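Local coordinates for protein hyaluronidase (Streptomyces koganeiensis, PDB 4UFQ) that probably hydrolyses hyaluronan and assembles from three copies of one elongated, strand-rich chain, at residues 133-136 with 142-145. Residues are numbered along the deposited sequence; the frame is centred on the assembly and turned at random.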
loop_
_atom_site.group_PDB
_atom_site.type_symbol
_atom_site.label_atom_id
_atom_site.label_comp_id
_atom_site.label_asym_id
_atom_site.label_seq_id
_atom_site.Cartn_x
_atom_site.Cartn_y
_atom_site.Cartn_z
ATOM N N ASP B 133 13.728 -5.275 -5.785
ATOM C CA ASP B 133 12.697 -4.588 -5.017
ATOM C C ASP B 133 12.130 -3.501 -5.918
ATOM O O ASP B 133 12.754 -2.450 -6.112
ATOM C CB ASP B 133 13.275 -3.944 -3.753
ATOM C CG ASP B 133 12.945 -4.713 -2.503
ATOM O OD1 ASP B 133 11.770 -5.102 -2.338
ATOM O OD2 ASP B 133 13.859 -4.922 -1.683
ATOM N N ASP B 134 10.962 -3.749 -6.494
ATOM C CA ASP B 134 10.365 -2.758 -7.384
ATOM C C ASP B 134 10.065 -1.443 -6.657
ATOM O O ASP B 134 10.391 -0.350 -7.158
ATOM C CB ASP B 134 9.124 -3.339 -8.065
ATOM C CG ASP B 134 9.460 -4.542 -8.953
ATOM O OD1 ASP B 134 10.150 -4.361 -9.976
ATOM O OD2 ASP B 134 9.054 -5.687 -8.626
ATOM N N PHE B 135 9.478 -1.541 -5.467
ATOM C CA PHE B 135 9.255 -0.391 -4.589
ATOM C C PHE B 135 9.301 -0.893 -3.161
ATOM O O PHE B 135 8.556 -1.814 -2.794
ATOM C CB PHE B 135 7.908 0.283 -4.880
ATOM C CG PHE B 135 7.607 1.448 -3.990
ATOM C CD1 PHE B 135 8.334 2.625 -4.091
ATOM C CD2 PHE B 135 6.600 1.373 -3.052
ATOM C CE1 PHE B 135 8.059 3.701 -3.268
ATOM C CE2 PHE B 135 6.310 2.439 -2.224
ATOM C CZ PHE B 135 7.049 3.608 -2.323
ATOM N N VAL B 136 10.193 -0.336 -2.355
ATOM C CA VAL B 136 10.317 -0.739 -0.960
ATOM C C VAL B 136 10.561 0.488 -0.093
ATOM O O VAL B 136 11.306 1.406 -0.473
ATOM C CB VAL B 136 11.425 -1.792 -0.770
ATOM C CG1 VAL B 136 12.808 -1.229 -1.109
ATOM C CG2 VAL B 136 11.418 -2.372 0.640
ATOM N N ARG B 142 14.040 4.701 4.458
ATOM C CA ARG B 142 14.694 4.819 3.142
ATOM C C ARG B 142 13.882 4.057 2.086
ATOM O O ARG B 142 13.265 3.019 2.375
ATOM C CB ARG B 142 16.138 4.314 3.166
ATOM C CG ARG B 142 17.076 5.102 4.068
ATOM C CD ARG B 142 18.508 4.734 3.811
ATOM N NE ARG B 142 19.400 5.351 4.780
ATOM C CZ ARG B 142 20.693 5.105 4.840
ATOM N NH1 ARG B 142 21.250 4.329 3.919
ATOM N NH2 ARG B 142 21.433 5.690 5.781
ATOM N N ILE B 143 13.888 4.583 0.869
ATOM C CA ILE B 143 13.114 4.044 -0.230
ATOM C C ILE B 143 14.012 3.536 -1.335
ATOM O O ILE B 143 14.971 4.233 -1.728
ATOM C CB ILE B 143 12.144 5.096 -0.789
ATOM C CG1 ILE B 143 11.210 5.551 0.339
ATOM C CG2 ILE B 143 11.384 4.545 -1.991
ATOM C CD1 ILE B 143 10.032 6.378 -0.115
ATOM N N GLY B 144 13.742 2.317 -1.800
ATOM C CA GLY B 144 14.396 1.763 -2.972
ATOM C C GLY B 144 13.418 1.583 -4.114
ATOM O O GLY B 144 12.267 1.141 -3.913
ATOM N N VAL B 145 13.879 1.925 -5.322
ATOM C CA VAL B 145 13.100 1.803 -6.554
ATOM C C VAL B 145 13.965 1.051 -7.571
ATOM O O VAL B 145 14.885 1.635 -8.151
ATOM C CB VAL B 145 12.632 3.167 -7.119
ATOM C CG1 VAL B 145 11.798 2.963 -8.379
ATOM C CG2 VAL B 145 11.846 3.989 -6.091
#
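V136 and G144 form an antiparallel hydrogen-bonded pair, the evidence being two reciprocal backbone bonds: V136 N to G144 O at 3.0 Å and G144 N to V136 O at 2.9 Å, both with an N-H...O angle of 155°. Each acceptor also takes a CA-H contact from the opposite segment. G144 O is approached by F135 CA at 3.4 Å, and V136 O by I143 CA at 3.2 Å. Beyond the pair, D134 O receives a CA-H contact from V145 CA at 3.5 Å. On the opposite edge of this strand D134 and F135 both face L126, a classic beta bulge.

V136 CG1 sits between its backbone N and carbonyl carbon (chi1 64°), which lays this methyl over the G144 backbone, 3.7 Å from G144 N. On the other sheet face are F135, I143 and V145. The CB of F135 points away from 142-145, yet with CG anti to the backbone N (chi1 179°) the ring still reaches I143: its CE1 touches I143 CG2 at 3.7 Å, and V145 CG2 lies at the ring edge, 4.3 Å from CD1.

The hairpin is flanked by strand 124-127 beside F135 and by strand 157-160, parallel to 143-145. D133 is salt-bridged to R127, while the F135 ring meets F135 of both neighbouring subunits edge-to-face, placing this face in the trimer interior.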